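Local coordinates for fimbrial subunit CupB6 (Pseudomonas aeruginosa, PDB 5CYL), which is the adhesive tip subunit of a chaperone-usher pilus and probably mediates surface attachment during biofilm formation, at residues S11-V23 with S193-I205. Numbering follows the deposited sequence.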
ATOM      1  N   SER A  11     -17.391 -15.496  29.163  1.00 65.69           N
ATOM      2  CA  SER A  11     -16.168 -15.607  28.394  1.00 63.68           C
ATOM      3  C   SER A  11     -16.485 -15.403  26.912  1.00 66.61           C
ATOM      4  O   SER A  11     -17.594 -15.734  26.424  1.00 72.87           O
ATOM      5  CB  SER A  11     -15.490 -16.957  28.624  1.00 62.99           C
ATOM      6  OG  SER A  11     -16.010 -17.922  27.747  1.00 67.53           O
ATOM      7  N   PHE A  12     -15.516 -14.887  26.179  1.00 58.28           N
ATOM      8  CA  PHE A  12     -15.709 -14.621  24.757  1.00 51.44           C
ATOM      9  C   PHE A  12     -14.873 -15.608  23.990  1.00 55.11           C
ATOM     10  O   PHE A  12     -13.718 -15.794  24.352  1.00 65.83           O
ATOM     11  CB  PHE A  12     -15.231 -13.229  24.450  1.00 46.24           C
ATOM     12  CG  PHE A  12     -16.234 -12.158  24.708  1.00 43.14           C
ATOM     13  CD1 PHE A  12     -17.263 -11.933  23.800  1.00 42.92           C
ATOM     14  CD2 PHE A  12     -16.083 -11.285  25.784  1.00 42.94           C
ATOM     15  CE1 PHE A  12     -18.181 -10.898  24.011  1.00 44.77           C
ATOM     16  CE2 PHE A  12     -16.979 -10.246  26.002  1.00 45.26           C
ATOM     17  CZ  PHE A  12     -18.033 -10.047  25.110  1.00 46.85           C
ATOM     18  N   ASP A  13     -15.413 -16.253  22.958  1.00 57.38           N
ATOM     19  CA  ASP A  13     -14.614 -17.227  22.195  1.00 63.32           C
ATOM     20  C   ASP A  13     -14.806 -17.113  20.706  1.00 64.19           C
ATOM     21  O   ASP A  13     -15.878 -16.761  20.246  1.00 64.58           O
ATOM     22  CB  ASP A  13     -14.918 -18.652  22.646  1.00 73.31           C
ATOM     23  CG  ASP A  13     -14.468 -18.931  24.090  1.00 86.15           C
ATOM     24  OD1 ASP A  13     -13.258 -18.929  24.384  1.00 89.67           O
ATOM     25  OD2 ASP A  13     -15.338 -19.190  24.938  1.00 94.29           O
ATOM     26  N   ASN A  14     -13.755 -17.434  19.959  1.00 68.73           N
ATOM     27  CA  ASN A  14     -13.719 -17.250  18.494  1.00 73.23           C
ATOM     28  C   ASN A  14     -14.670 -18.156  17.751  1.00 74.92           C
ATOM     29  O   ASN A  14     -14.813 -19.321  18.114  1.00 77.05           O
ATOM     30  CB  ASN A  14     -12.314 -17.513  17.965  1.00 76.23           C
ATOM     31  CG  ASN A  14     -11.309 -16.438  18.364  1.00 79.86           C
ATOM     32  OD1 ASN A  14     -11.663 -15.322  18.761  1.00 78.00           O
ATOM     33  ND2 ASN A  14     -10.033 -16.761  18.223  1.00 79.12           N
ATOM     34  N   GLY A  15     -15.316 -17.604  16.727  1.00 73.58           N
ATOM     35  CA  GLY A  15     -16.205 -18.380  15.861  1.00 73.50           C
ATOM     36  C   GLY A  15     -15.439 -18.826  14.631  1.00 73.99           C
ATOM     37  O   GLY A  15     -14.213 -18.932  14.681  1.00 72.13           O
ATOM     38  N   LYS A  16     -16.166 -19.107  13.546  1.00 74.73           N
ATOM     39  CA  LYS A  16     -15.550 -19.332  12.225  1.00 73.79           C
ATOM     40  C   LYS A  16     -15.038 -17.955  11.771  1.00 75.62           C
ATOM     41  O   LYS A  16     -15.794 -16.988  11.794  1.00 79.19           O
ATOM     42  CB  LYS A  16     -16.550 -19.939  11.218  1.00 67.32           C
ATOM     43  N   GLY A  17     -13.753 -17.864  11.415  1.00 74.09           N
ATOM     44  CA  GLY A  17     -13.106 -16.595  11.008  1.00 69.70           C
ATOM     45  C   GLY A  17     -13.172 -16.314   9.505  1.00 68.86           C
ATOM     46  O   GLY A  17     -12.773 -17.137   8.695  1.00 68.57           O
ATOM     47  N   LEU A  18     -13.671 -15.153   9.120  1.00 62.36           N
ATOM     48  CA  LEU A  18     -13.845 -14.874   7.697  1.00 57.67           C
ATOM     49  C   LEU A  18     -12.623 -14.203   7.100  1.00 58.40           C
ATOM     50  O   LEU A  18     -11.796 -13.648   7.852  1.00 54.25           O
ATOM     51  CB  LEU A  18     -15.108 -14.059   7.490  1.00 57.04           C
ATOM     52  CG  LEU A  18     -16.308 -14.843   8.030  1.00 54.40           C
ATOM     53  CD1 LEU A  18     -17.549 -13.969   7.838  1.00 53.49           C
ATOM     54  CD2 LEU A  18     -16.475 -16.233   7.403  1.00 49.45           C
ATOM     55  N   PRO A  19     -12.465 -14.273   5.754  1.00 60.67           N
ATOM     56  CA  PRO A  19     -11.314 -13.537   5.217  1.00 57.70           C
ATOM     57  C   PRO A  19     -11.701 -12.089   4.991  1.00 55.12           C
ATOM     58  O   PRO A  19     -12.890 -11.794   4.826  1.00 55.16           O
ATOM     59  CB  PRO A  19     -11.064 -14.224   3.888  1.00 56.78           C
ATOM     60  CG  PRO A  19     -12.429 -14.638   3.436  1.00 57.68           C
ATOM     61  CD  PRO A  19     -13.204 -14.984   4.681  1.00 59.00           C
ATOM     62  N   TRP A  20     -10.723 -11.192   4.995  1.00 54.56           N
ATOM     63  CA  TRP A  20     -11.012  -9.773   4.751  1.00 50.72           C
ATOM     64  C   TRP A  20     -11.473  -9.586   3.309  1.00 54.24           C
ATOM     65  O   TRP A  20     -11.024 -10.305   2.414  1.00 55.34           O
ATOM     66  CB  TRP A  20      -9.780  -8.929   5.011  1.00 45.08           C
ATOM     67  CG  TRP A  20      -9.433  -8.767   6.461  1.00 40.67           C
ATOM     68  CD1 TRP A  20      -8.752  -9.638   7.237  1.00 42.83           C
ATOM     69  CD2 TRP A  20      -9.723  -7.636   7.289  1.00 37.24           C
ATOM     70  NE1 TRP A  20      -8.619  -9.139   8.520  1.00 41.89           N
ATOM     71  CE2 TRP A  20      -9.202  -7.903   8.566  1.00 36.93           C
ATOM     72  CE3 TRP A  20     -10.405  -6.436   7.074  1.00 37.48           C
ATOM     73  CZ2 TRP A  20      -9.319  -7.015   9.621  1.00 36.30           C
ATOM     74  CZ3 TRP A  20     -10.518  -5.542   8.127  1.00 39.78           C
ATOM     75  CH2 TRP A  20      -9.962  -5.833   9.381  1.00 38.16           C
ATOM     76  N   ARG A  21     -12.397  -8.660   3.087  1.00 56.26           N
ATOM     77  CA  ARG A  21     -12.938  -8.432   1.744  1.00 56.56           C
ATOM     78  C   ARG A  21     -12.705  -6.984   1.311  1.00 53.80           C
ATOM     79  O   ARG A  21     -12.614  -6.076   2.138  1.00 51.61           O
ATOM     80  CB  ARG A  21     -14.418  -8.796   1.683  1.00 65.70           C
ATOM     81  CG  ARG A  21     -15.318  -7.725   2.248  1.00 79.84           C
ATOM     82  CD  ARG A  21     -16.597  -7.545   1.452  1.00 83.24           C
ATOM     83  NE  ARG A  21     -17.363  -6.370   1.906  1.00 87.64           N
ATOM     84  CZ  ARG A  21     -18.254  -5.721   1.158  1.00 85.94           C
ATOM     85  NH1 ARG A  21     -18.496  -6.118  -0.084  1.00 90.13           N
ATOM     86  NH2 ARG A  21     -18.884  -4.651   1.639  1.00 81.64           N
ATOM     87  N   VAL A  22     -12.603  -6.775   0.002  1.00 49.56           N
ATOM     88  CA  VAL A  22     -12.335  -5.441  -0.522  1.00 48.59           C
ATOM     89  C   VAL A  22     -13.629  -4.709  -0.827  1.00 46.34           C
ATOM     90  O   VAL A  22     -14.269  -4.973  -1.800  1.00 50.07           O
ATOM     91  CB  VAL A  22     -11.486  -5.451  -1.809  1.00 47.85           C
ATOM     92  CG1 VAL A  22     -11.297  -4.040  -2.369  1.00 47.96           C
ATOM     93  CG2 VAL A  22     -10.138  -6.110  -1.516  1.00 46.38           C
ATOM     94  N   VAL A  23     -13.990  -3.778   0.034  1.00 45.16           N
ATOM     95  CA  VAL A  23     -15.162  -2.953  -0.162  1.00 45.18           C
ATOM     96  C   VAL A  23     -14.926  -2.025  -1.357  1.00 45.25           C
ATOM     97  O   VAL A  23     -15.781  -1.829  -2.178  1.00 49.79           O
ATOM     98  CB  VAL A  23     -15.473  -2.120   1.094  1.00 45.08           C
ATOM     99  CG1 VAL A  23     -16.769  -1.353   0.905  1.00 45.76           C
ATOM    100  CG2 VAL A  23     -15.551  -3.009   2.314  1.00 42.04           C
ATOM    101  N   SER A 193      -6.323  -6.860  18.793  1.00 46.00           N
ATOM    102  CA  SER A 193      -7.508  -6.063  18.469  1.00 46.34           C
ATOM    103  C   SER A 193      -7.818  -6.231  16.980  1.00 47.86           C
ATOM    104  O   SER A 193      -8.968  -6.425  16.589  1.00 47.72           O
ATOM    105  CB  SER A 193      -7.275  -4.588  18.800  1.00 44.72           C
ATOM    106  OG  SER A 193      -6.178  -4.068  18.071  1.00 45.83           O
ATOM    107  N   ILE A 194      -6.769  -6.173  16.164  1.00 47.63           N
ATOM    108  CA  ILE A 194      -6.862  -6.394  14.718  1.00 46.38           C
ATOM    109  C   ILE A 194      -7.240  -7.840  14.380  1.00 45.67           C
ATOM    110  O   ILE A 194      -7.985  -8.092  13.429  1.00 49.63           O
ATOM    111  CB  ILE A 194      -5.548  -6.008  14.010  1.00 46.82           C
ATOM    112  CG1 ILE A 194      -5.328  -4.493  14.111  1.00 49.21           C
ATOM    113  CG2 ILE A 194      -5.555  -6.442  12.550  1.00 43.26           C
ATOM    114  CD1 ILE A 194      -6.250  -3.680  13.219  1.00 42.07           C
ATOM    115  N   ALA A 195      -6.718  -8.774  15.159  1.00 43.62           N
ATOM    116  CA  ALA A 195      -6.847 -10.202  14.869  1.00 49.95           C
ATOM    117  C   ALA A 195      -8.072 -10.840  15.533  1.00 54.00           C
ATOM    118  O   ALA A 195      -8.242 -12.050  15.512  1.00 49.46           O
ATOM    119  CB  ALA A 195      -5.585 -10.940  15.277  1.00 43.56           C
ATOM    120  N   ILE A 196      -8.910 -10.011  16.120  1.00 56.14           N
ATOM    121  CA  ILE A 196     -10.047 -10.474  16.899  1.00 57.07           C
ATOM    122  C   ILE A 196     -11.005 -11.329  16.077  1.00 56.75           C
ATOM    123  O   ILE A 196     -11.286 -11.027  14.922  1.00 60.70           O
ATOM    124  CB  ILE A 196     -10.835  -9.290  17.480  1.00 58.58           C
ATOM    125  CG1 ILE A 196     -12.070  -9.784  18.228  1.00 58.83           C
ATOM    126  CG2 ILE A 196     -11.218  -8.333  16.366  1.00 55.85           C
ATOM    127  CD1 ILE A 196     -13.109  -8.715  18.480  1.00 60.38           C
ATOM    128  N   GLY A 197     -11.483 -12.400  16.697  1.00 61.05           N
ATOM    129  CA  GLY A 197     -12.429 -13.306  16.074  1.00 64.93           C
ATOM    130  C   GLY A 197     -11.778 -14.363  15.207  1.00 66.08           C
ATOM    131  O   GLY A 197     -12.457 -15.213  14.616  1.00 70.19           O
ATOM    132  N   GLY A 198     -10.458 -14.332  15.144  1.00 66.04           N
ATOM    133  CA  GLY A 198      -9.706 -15.284  14.334  1.00 69.90           C
ATOM    134  C   GLY A 198      -9.727 -14.907  12.857  1.00 82.36           C
ATOM    135  O   GLY A 198     -10.183 -13.823  12.466  1.00 94.29           O
ATOM    136  N   GLY A 199      -9.244 -15.824  12.034  1.00 70.17           N
ATOM    137  CA  GLY A 199      -9.203 -15.618  10.602  1.00 67.63           C
ATOM    138  C   GLY A 199      -7.947 -14.956  10.081  1.00 65.84           C
ATOM    139  O   GLY A 199      -7.068 -14.567  10.889  1.00 68.89           O
ATOM    140  N   PRO A 200      -7.841 -14.820   8.695  1.00 62.14           N
ATOM    141  CA  PRO A 200      -6.528 -14.300   8.265  1.00 58.82           C
ATOM    142  C   PRO A 200      -6.337 -12.793   8.464  1.00 57.88           C
ATOM    143  O   PRO A 200      -7.296 -12.042   8.593  1.00 56.94           O
ATOM    144  CB  PRO A 200      -6.507 -14.623   6.767  1.00 60.08           C
ATOM    145  CG  PRO A 200      -7.920 -14.441   6.358  1.00 65.39           C
ATOM    146  CD  PRO A 200      -8.690 -15.094   7.479  1.00 58.34           C
ATOM    147  N   PRO A 201      -5.076 -12.371   8.488  1.00 57.09           N
ATOM    148  CA  PRO A 201      -4.705 -10.964   8.599  1.00 57.86           C
ATOM    149  C   PRO A 201      -5.042 -10.202   7.322  1.00 55.29           C
ATOM    150  O   PRO A 201      -5.145 -10.830   6.264  1.00 58.57           O
ATOM    151  CB  PRO A 201      -3.199 -11.023   8.790  1.00 58.48           C
ATOM    152  CG  PRO A 201      -2.783 -12.218   8.032  1.00 58.39           C
ATOM    153  CD  PRO A 201      -3.913 -13.208   8.135  1.00 55.85           C
ATOM    154  N   PRO A 202      -5.241  -8.875   7.403  1.00 49.45           N
ATOM    155  CA  PRO A 202      -5.588  -8.149   6.177  1.00 48.19           C
ATOM    156  C   PRO A 202      -4.627  -8.305   5.006  1.00 47.53           C
ATOM    157  O   PRO A 202      -3.400  -8.430   5.244  1.00 46.62           O
ATOM    158  CB  PRO A 202      -5.599  -6.692   6.633  1.00 45.63           C
ATOM    159  CG  PRO A 202      -5.921  -6.763   8.078  1.00 44.78           C
ATOM    160  CD  PRO A 202      -5.072  -7.921   8.515  1.00 44.14           C
ATOM    161  N   PRO A 203      -5.170  -8.280   3.739  1.00 50.83           N
ATOM    162  CA  PRO A 203      -4.194  -8.516   2.668  1.00 53.50           C
ATOM    163  C   PRO A 203      -3.264  -7.335   2.351  1.00 54.62           C
ATOM    164  O   PRO A 203      -3.630  -6.163   2.627  1.00 57.33           O
ATOM    165  CB  PRO A 203      -5.084  -8.824   1.453  1.00 55.94           C
ATOM    166  CG  PRO A 203      -6.275  -7.994   1.686  1.00 53.59           C
ATOM    167  CD  PRO A 203      -6.532  -8.067   3.164  1.00 52.42           C
ATOM    168  N   PRO A 204      -2.062  -7.631   1.759  1.00 54.79           N
ATOM    169  CA  PRO A 204      -1.237  -6.456   1.433  1.00 54.71           C
ATOM    170  C   PRO A 204      -1.705  -5.768   0.154  1.00 51.89           C
ATOM    171  O   PRO A 204      -2.439  -6.347  -0.638  1.00 47.42           O
ATOM    172  CB  PRO A 204       0.158  -7.064   1.214  1.00 56.74           C
ATOM    173  CG  PRO A 204      -0.140  -8.387   0.595  1.00 52.17           C
ATOM    174  CD  PRO A 204      -1.345  -8.879   1.354  1.00 54.15           C
ATOM    175  N   ILE A 205      -1.254  -4.542  -0.046  1.00 51.62           N
ATOM    176  CA  ILE A 205      -1.599  -3.764  -1.245  1.00 51.41           C
ATOM    177  C   ILE A 205      -0.497  -3.876  -2.301  1.00 50.05           C
ATOM    178  O   ILE A 205       0.680  -3.576  -1.981  1.00 51.54           O
ATOM    179  CB  ILE A 205      -1.840  -2.290  -0.874  1.00 52.43           C
ATOM    180  CG1 ILE A 205      -3.006  -2.224   0.120  1.00 53.15           C
ATOM    181  CG2 ILE A 205      -2.063  -1.450  -2.116  1.00 52.72           C
ATOM    182  CD1 ILE A 205      -3.444  -0.836   0.479  1.00 58.92           C
TER
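From Asn14 to Trp20 the backbone runs alongside Gly197 to Pro202 in the same direction, the CA atoms of Gly17 and Gly199 4.0 Å apart. Segment 193-205 joins a type II beta turn, Ala195 to Gly198, closed by the hydrogen bond from Gly198 N to Ala195 O, to an extended polyproline run, Pro200 to Pro204, which leads from the N-terminal beta domain of the tip adhesin toward the C-terminal fimbrial domain. Asn14 lays its amide beside the turn, OD1 3.4 Å from Gly197 CA. Gly17 and Gly199 lie side by side, backbone to backbone, with no side chain between them. Farther along, the Pro200 ring packs against Pro19, Pro200 CG 4.0 Å from Pro19 CB. Trp20 supplies the largest contact: with CG anti to its carbonyl carbon (chi1 -73°), its indole reaches past the prolines to Leu127 and Gln125 of strand 118-129. Pro202, itself against Leu127, lies alongside and makes a CH-pi contact, setting CG over one face of the Trp20 indole, 3.8 Å from the centroid of its five-membered ring and 23° off the normal. Pro200 O meets the indole at its edge, in the ring plane, 3.1 Å from Trp20 CD1.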